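Local coordinates for inulin fructotransferase (Bacillus sp. snu-7, PDB 2INV), which probably cleaves the terminal difructose unit from inulin by intramolecular fructosyl transfer, releasing difructose anhydride III, at residues K287-T292 against D325-S330; F173-M178 against N198-A203; D66-T71 against R114-P119. All blocks are in the same frame, centred on the assembly; numbering follows the deposited sequence.

Contact 1 of 3, residues K287-T292 against D325-S330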
# COMPACT_ATOMS: atom_id res chain seq x y z
N LYS A 287 24.48 6.08 0.56
CA LYS A 287 24.41 7.48 0.13
C LYS A 287 23.05 7.93 -0.36
O LYS A 287 22.31 7.18 -1.00
CB LYS A 287 25.42 7.74 -1.00
CG LYS A 287 26.88 7.47 -0.66
CD LYS A 287 27.81 7.93 -1.80
CE LYS A 287 27.55 7.20 -3.10
NZ LYS A 287 27.90 5.76 -3.05
N GLU A 288 22.72 9.18 -0.05
CA GLU A 288 21.50 9.83 -0.50
C GLU A 288 20.15 9.13 -0.26
O GLU A 288 19.30 9.08 -1.15
CB GLU A 288 21.67 10.14 -2.00
CG GLU A 288 22.90 11.00 -2.25
CD GLU A 288 23.56 10.77 -3.60
OE1 GLU A 288 22.84 10.50 -4.59
OE2 GLU A 288 24.81 10.85 -3.68
N ASN A 289 19.95 8.62 0.95
CA ASN A 289 18.71 7.94 1.28
C ASN A 289 17.79 8.79 2.13
O ASN A 289 18.23 9.63 2.92
CB ASN A 289 19.02 6.63 2.00
CG ASN A 289 19.94 5.74 1.20
OD1 ASN A 289 19.52 5.10 0.24
ND2 ASN A 289 21.21 5.71 1.58
N LEU A 290 16.49 8.56 1.94
CA LEU A 290 15.46 9.29 2.65
C LEU A 290 14.78 8.42 3.71
O LEU A 290 14.19 7.38 3.38
CB LEU A 290 14.42 9.80 1.65
CG LEU A 290 13.19 10.55 2.17
CD1 LEU A 290 13.61 11.85 2.84
CD2 LEU A 290 12.26 10.82 1.00
N ILE A 291 14.91 8.83 4.96
CA ILE A 291 14.32 8.12 6.09
C ILE A 291 13.42 9.17 6.71
O ILE A 291 13.88 10.02 7.47
CB ILE A 291 15.39 7.71 7.11
CG1 ILE A 291 16.57 7.09 6.37
CG2 ILE A 291 14.79 6.72 8.11
CD1 ILE A 291 16.26 5.78 5.71
N THR A 292 12.13 9.10 6.41
CA THR A 292 11.22 10.11 6.92
C THR A 292 9.82 9.59 7.22
O THR A 292 9.41 8.55 6.71
CB THR A 292 11.14 11.24 5.89
OG1 THR A 292 10.49 12.38 6.46
CG2 THR A 292 10.36 10.79 4.66
N ASP A 325 26.73 9.18 3.18
CA ASP A 325 26.63 10.61 2.90
C ASP A 325 25.26 11.04 2.39
O ASP A 325 24.48 10.25 1.86
CB ASP A 325 27.66 11.03 1.84
CG ASP A 325 29.02 10.41 2.07
OD1 ASP A 325 29.57 10.52 3.19
OD2 ASP A 325 29.55 9.80 1.12
N ASN A 326 24.99 12.33 2.56
CA ASN A 326 23.78 12.99 2.09
C ASN A 326 22.43 12.35 2.37
O ASN A 326 21.49 12.52 1.60
CB ASN A 326 23.91 13.26 0.59
CG ASN A 326 24.75 14.49 0.31
OD1 ASN A 326 24.32 15.62 0.59
ND2 ASN A 326 25.94 14.29 -0.25
N ASN A 327 22.33 11.63 3.48
CA ASN A 327 21.07 11.00 3.85
C ASN A 327 20.21 12.02 4.61
O ASN A 327 20.74 12.88 5.32
CB ASN A 327 21.34 9.77 4.73
CG ASN A 327 22.14 8.71 4.00
OD1 ASN A 327 21.67 8.09 3.05
ND2 ASN A 327 23.37 8.49 4.45
N LEU A 328 18.89 11.92 4.45
CA LEU A 328 17.98 12.84 5.12
C LEU A 328 17.05 12.11 6.09
O LEU A 328 16.06 11.49 5.68
CB LEU A 328 17.12 13.61 4.10
CG LEU A 328 16.01 14.49 4.69
CD1 LEU A 328 16.63 15.60 5.53
CD2 LEU A 328 15.17 15.08 3.58
N ILE A 329 17.37 12.21 7.38
CA ILE A 329 16.57 11.58 8.42
C ILE A 329 15.70 12.69 9.01
O ILE A 329 16.19 13.51 9.80
CB ILE A 329 17.47 10.97 9.52
CG1 ILE A 329 18.49 10.03 8.89
CG2 ILE A 329 16.62 10.23 10.53
CD1 ILE A 329 19.78 10.71 8.46
N SER A 330 14.43 12.72 8.64
CA SER A 330 13.55 13.76 9.12
C SER A 330 12.11 13.33 9.36
O SER A 330 11.71 12.22 9.01
CB SER A 330 13.55 14.92 8.11
OG SER A 330 13.14 14.44 6.83
O HOH W 1 26.39 11.81 -1.71
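Asn289 and Asn327 lie side by side on neighbouring coils of the right-handed parallel beta-helix, their amide planes nearly coplanar, 9° apart. Both carry CG beside the backbone N (chi1 -56° and -62°), which leads OD1 of Asn327 alongside Asn289. There it takes two hydrogen bonds: 2.8 Å from Asn289 N, and 2.8 Å from Asn289 ND2, which is more bent. The ladder continues both ways, since Asn289 OD1 accepts from Cys265 N and Asn327 N donates a hydrogen bond to Asn361 OD1. Leu290 and Leu328 share a rotamer and point the same way, CD1 of Leu290 lying 3.7 Å from CD2 of Leu328. Parallel strand bonds follow, with Ile291 N to Leu328 O at 3.0 Å and Ser330 N to Ile291 O at 3.0 Å. Glu288 and Asn326 run alongside, bridged by a water that donates to Glu288 OE2 (2.7 Å) and accepts from Asn326 ND2 (2.9 Å); Glu288 OE1 pairs with Arg264. Thr292 OG1 and Ser330 OG are both hydrogen-bonded to the carboxylate of Asp331 of the second subunit. Two bonds on one amide oxygen thus hold this buried turn in register, while polar groups farther along the strand join the subunits.

Contact 2 of 3, residues F173-M178 against N198-A203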
# COMPACT_ATOMS: atom_id res chain seq x y z
N PHE A 173 9.51 -9.93 -10.00
CA PHE A 173 8.96 -10.98 -9.15
C PHE A 173 7.91 -10.35 -8.25
O PHE A 173 7.96 -9.14 -7.98
CB PHE A 173 10.06 -11.64 -8.32
CG PHE A 173 10.73 -12.79 -9.03
CD1 PHE A 173 10.80 -12.82 -10.42
CD2 PHE A 173 11.31 -13.83 -8.32
CE1 PHE A 173 11.44 -13.86 -11.09
CE2 PHE A 173 11.95 -14.88 -8.97
CZ PHE A 173 12.02 -14.90 -10.36
N HIS A 174 6.95 -11.16 -7.80
CA HIS A 174 5.87 -10.69 -6.94
C HIS A 174 5.65 -11.69 -5.81
O HIS A 174 5.40 -12.88 -6.05
CB HIS A 174 4.60 -10.54 -7.78
CG HIS A 174 3.53 -9.71 -7.14
ND1 HIS A 174 3.68 -9.13 -5.90
CD2 HIS A 174 2.32 -9.32 -7.59
CE1 HIS A 174 2.60 -8.42 -5.61
NE2 HIS A 174 1.76 -8.52 -6.62
N ILE A 175 5.76 -11.20 -4.58
CA ILE A 175 5.59 -12.02 -3.39
C ILE A 175 4.51 -11.38 -2.52
O ILE A 175 4.80 -10.45 -1.77
CB ILE A 175 6.88 -12.06 -2.55
CG1 ILE A 175 8.06 -12.57 -3.39
CG2 ILE A 175 6.67 -12.93 -1.31
CD1 ILE A 175 7.90 -14.00 -3.89
N THR A 176 3.27 -11.85 -2.62
CA THR A 176 2.21 -11.24 -1.82
C THR A 176 1.24 -12.19 -1.12
O THR A 176 1.07 -13.34 -1.51
CB THR A 176 1.41 -10.22 -2.67
OG1 THR A 176 0.44 -9.58 -1.84
CG2 THR A 176 0.72 -10.92 -3.83
N GLY A 177 0.62 -11.68 -0.06
CA GLY A 177 -0.35 -12.43 0.73
C GLY A 177 0.16 -13.67 1.43
O GLY A 177 -0.62 -14.51 1.86
N MSE A 178 1.47 -13.77 1.58
CA MSE A 178 2.07 -14.95 2.20
C MSE A 178 2.11 -14.99 3.72
O MSE A 178 1.88 -13.99 4.41
CB MSE A 178 3.48 -15.17 1.66
CG MSE A 178 3.57 -15.23 0.14
SE MSE A 178 3.48 -17.02 -0.56
CE MSE A 178 4.68 -17.86 0.70
N ASN A 198 4.90 -7.33 -0.89
CA ASN A 198 3.84 -6.54 -0.26
C ASN A 198 2.69 -7.38 0.28
O ASN A 198 2.38 -8.45 -0.25
CB ASN A 198 3.28 -5.55 -1.28
CG ASN A 198 2.43 -6.23 -2.34
OD1 ASN A 198 2.94 -7.04 -3.12
ND2 ASN A 198 1.13 -5.93 -2.36
N ASP A 199 2.05 -6.87 1.34
CA ASP A 199 0.90 -7.53 1.95
C ASP A 199 1.22 -8.94 2.49
O ASP A 199 0.43 -9.86 2.30
CB ASP A 199 -0.24 -7.62 0.93
CG ASP A 199 -1.61 -7.64 1.57
OD1 ASP A 199 -1.73 -7.22 2.74
OD2 ASP A 199 -2.57 -8.07 0.91
N ASN A 200 2.36 -9.10 3.16
CA ASN A 200 2.73 -10.40 3.72
C ASN A 200 2.87 -10.38 5.23
O ASN A 200 3.00 -9.32 5.85
CB ASN A 200 4.06 -10.91 3.13
CG ASN A 200 4.10 -10.87 1.63
OD1 ASN A 200 3.56 -11.92 1.00
ND2 ASN A 200 4.61 -9.92 1.03
N MSE A 201 2.86 -11.58 5.81
CA MSE A 201 3.03 -11.78 7.25
C MSE A 201 4.23 -12.69 7.44
O MSE A 201 4.14 -13.91 7.26
CB MSE A 201 1.78 -12.43 7.84
CG MSE A 201 1.93 -12.90 9.28
SE MSE A 201 2.39 -11.49 10.50
CE MSE A 201 0.64 -10.71 10.72
N ILE A 202 5.35 -12.07 7.80
CA ILE A 202 6.61 -12.78 7.99
C ILE A 202 7.06 -12.59 9.43
O ILE A 202 7.67 -11.56 9.76
CB ILE A 202 7.69 -12.19 7.09
CG1 ILE A 202 7.09 -11.86 5.72
CG2 ILE A 202 8.85 -13.16 6.94
CD1 ILE A 202 8.00 -11.10 4.81
N ALA A 203 6.77 -13.55 10.30
CA ALA A 203 7.17 -13.39 11.69
C ALA A 203 7.57 -14.67 12.39
O ALA A 203 7.23 -15.78 11.95
CB ALA A 203 6.06 -12.70 12.46
O HOH W 2 -2.20 -9.58 -1.39
O HOH W 3 -0.54 -12.34 4.26
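Asn198 meets Thr176 and Ile175 across two adjacent coils of a right-handed parallel beta-helix. Asn198 N bonds to Ile175 O at 3.2 Å, and Asn198 O receives the Thr176 hydroxyl at 2.8 Å from OG1, which stands above the carbonyl plane. That hydroxyl gets there because OG1 lies opposite the backbone N (chi1 -176°). Asp199 follows, in a left-handed backbone conformation. Its O takes a weak bond from Gly177 N, and a water donates to both Asp199 OD2 (2.8 Å) and Thr176 OG1 (2.7 Å). Its carboxylate faces the third subunit, where OD1 forms a salt bridge with Arg196 and OD2 a hydrogen bond with His174 of that chain. Asn200 then turns inward and grips the first coil at both ends of its amide. ND2 lies 2.9 Å from Ile175 O, and that oxygen also holds Asn198 N, the two donors coming from opposite faces of its plane. OD1 accepts from Met178 N at 2.9 Å over a fairly straight bond (162°). ND2 passes on to Asn223 OD1 as well, so the asparagine ladder extends into the next coil. Beyond it the strands resume pairing: Met201 (a selenomethionine) opens this pairing with its backbone N, 3.0 Å from Met178 O.

Contact 3 of 3, residues D66-T71 against R114-P119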
# COMPACT_ATOMS: atom_id res chain seq x y z
N ASP A 66 -2.87 -29.38 5.24
CA ASP A 66 -1.59 -29.65 5.89
C ASP A 66 -0.73 -30.48 4.93
O ASP A 66 -1.08 -31.62 4.61
CB ASP A 66 -1.79 -30.43 7.20
CG ASP A 66 -2.46 -29.59 8.28
OD1 ASP A 66 -2.21 -28.37 8.32
OD2 ASP A 66 -3.23 -30.15 9.09
N TYR A 67 0.38 -29.92 4.47
CA TYR A 67 1.27 -30.60 3.54
C TYR A 67 2.73 -30.61 4.01
O TYR A 67 3.27 -29.56 4.38
CB TYR A 67 1.22 -29.93 2.16
CG TYR A 67 -0.17 -29.67 1.65
CD1 TYR A 67 -0.92 -30.69 1.06
CD2 TYR A 67 -0.74 -28.41 1.76
CE1 TYR A 67 -2.21 -30.45 0.59
CE2 TYR A 67 -2.03 -28.16 1.29
CZ TYR A 67 -2.76 -29.18 0.71
OH TYR A 67 -4.03 -28.93 0.25
N ASP A 68 3.35 -31.78 3.99
CA ASP A 68 4.76 -31.94 4.39
C ASP A 68 5.68 -31.78 3.19
O ASP A 68 5.43 -32.37 2.13
CB ASP A 68 5.01 -33.34 4.97
CG ASP A 68 4.59 -33.47 6.42
OD1 ASP A 68 4.05 -32.50 7.00
OD2 ASP A 68 4.83 -34.56 7.00
N LEU A 69 6.75 -31.01 3.34
CA LEU A 69 7.69 -30.85 2.24
C LEU A 69 9.05 -31.40 2.66
O LEU A 69 9.73 -30.82 3.52
CB LEU A 69 7.84 -29.37 1.83
CG LEU A 69 8.68 -29.13 0.56
CD1 LEU A 69 8.09 -27.98 -0.22
CD2 LEU A 69 10.13 -28.86 0.91
N HIS A 70 9.43 -32.53 2.07
CA HIS A 70 10.70 -33.14 2.37
C HIS A 70 11.68 -32.80 1.24
O HIS A 70 12.85 -32.54 1.49
CB HIS A 70 10.54 -34.67 2.50
CG HIS A 70 9.93 -35.12 3.80
ND1 HIS A 70 10.67 -35.33 4.94
CD2 HIS A 70 8.65 -35.43 4.12
CE1 HIS A 70 9.88 -35.76 5.91
NE2 HIS A 70 8.65 -35.82 5.44
N THR A 71 11.18 -32.77 -0.00
CA THR A 71 12.02 -32.48 -1.18
C THR A 71 11.99 -31.02 -1.66
O THR A 71 10.94 -30.48 -2.00
CB THR A 71 11.62 -33.36 -2.37
OG1 THR A 71 11.70 -34.74 -2.00
CG2 THR A 71 12.57 -33.12 -3.54
N ARG A 114 4.58 -27.53 5.56
CA ARG A 114 5.54 -27.71 6.61
C ARG A 114 6.84 -28.09 5.95
O ARG A 114 6.95 -29.11 5.28
CB ARG A 114 5.06 -28.77 7.57
CG ARG A 114 3.57 -28.70 7.82
CD ARG A 114 3.27 -29.16 9.21
NE ARG A 114 3.89 -30.45 9.45
CZ ARG A 114 4.31 -30.88 10.62
NH1 ARG A 114 4.17 -30.12 11.69
NH2 ARG A 114 4.89 -32.06 10.72
N VAL A 115 7.80 -27.19 6.12
CA VAL A 115 9.12 -27.32 5.56
C VAL A 115 9.94 -28.27 6.41
O VAL A 115 10.32 -27.95 7.54
CB VAL A 115 9.78 -25.93 5.52
CG1 VAL A 115 11.17 -26.01 4.92
CG2 VAL A 115 8.91 -24.98 4.71
N LEU A 116 10.21 -29.45 5.87
CA LEU A 116 10.98 -30.47 6.57
C LEU A 116 12.19 -30.81 5.70
O LEU A 116 12.51 -31.98 5.47
CB LEU A 116 10.12 -31.72 6.77
CG LEU A 116 8.78 -31.42 7.43
CD1 LEU A 116 7.88 -32.64 7.35
CD2 LEU A 116 9.00 -31.01 8.88
N THR A 117 12.86 -29.77 5.21
CA THR A 117 14.01 -29.94 4.35
C THR A 117 15.27 -30.47 5.01
O THR A 117 15.52 -30.27 6.19
CB THR A 117 14.34 -28.62 3.64
OG1 THR A 117 14.40 -27.56 4.60
CG2 THR A 117 13.29 -28.30 2.59
N SER A 118 16.06 -31.15 4.19
CA SER A 118 17.33 -31.75 4.62
C SER A 118 18.44 -30.71 4.48
O SER A 118 18.36 -29.80 3.66
CB SER A 118 17.66 -32.95 3.74
OG SER A 118 16.64 -33.94 3.82
N PRO A 119 19.49 -30.83 5.31
CA PRO A 119 20.62 -29.90 5.27
C PRO A 119 21.14 -29.58 3.86
O PRO A 119 21.42 -28.41 3.54
CB PRO A 119 21.66 -30.61 6.11
CG PRO A 119 20.82 -31.19 7.20
CD PRO A 119 19.59 -31.73 6.47
O HOH W 4 15.53 -31.07 1.44
O HOH W 5 13.21 -34.50 5.34
O HOH W 6 14.26 -34.45 2.87
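Tyr67 to His70 runs almost parallel to Arg114 to Ser118, the two directions 4° apart, and three backbone hydrogen bonds stitch them together: Arg114 N to Tyr67 O at 2.7 Å, Leu69 N to Arg114 O at 2.7 Å and Leu116 N to Leu69 O at 2.8 Å. The alternation puts Asp68 and Arg114 on one face of the sheet, with Leu69 and Val115 on the other. Asp68 and Arg114 lie side by side and form a salt bridge in which NE of Arg114 points nearly straight (173°) at OD1 of Asp68, 3.2 Å away. That oxygen sits at the edge of the guanidinium, in its plane, and the arginine bends at chi2 and chi3 to bring the N-H of NE edge-on to it. Gln107 OE1 takes a hydrogen bond from NH1, giving the guanidinium a second anchor. Leu116 CD1 packs against the same aspartate, 3.5 Å from its carboxylate carbon, Asp68 CG, and also lies over one face of the His70 imidazole in a CH-pi contact, 4.2 Å from the ring centroid. A water in the plane of that ring, 2.7 Å from His70 ND1, donates to Leu116 O; two further waters link His70 O to Ser118, one through its N and one through its OG. On the other face Leu69 CD2 packs against Thr117 CG2 at 3.6 Å. This edge is only partly buried, and His70 and Ser118 are exposed. Tyr67 and Leu69 lean on helix 30-48, meeting Ile34, while Asp33 of that helix receives the His70 N-H. Val115 O accepts from Lys161 NZ, and the contact joins strands 65-69 and 111-115, with helix 30-48 packed on one and strand 135-146 paired with the other through Val115 and Asp146.

How the contacts relate
All three contacts join parallel strands of one beta-helical chain, and they follow each other in the order contact 3, contact 2, contact 1. Contacts 1 and 2 are buried and share the asparagine-ladder chemistry of the coil turns; both also touch the second subunit, and contact 2 reaches the third as well. Contact 3 is partly exposed, and its side chains pair by a salt bridge, a leucine-imidazole contact and water bridges in place of a hydrogen-bonded asparagine ladder. The centres of contacts 2 and 3 are about 20 Å apart, those of contacts 1 and 2 about 26 Å. Contacts 1 and 3 stand on opposite sides of the chain's centre, about 42 Å apart between centres.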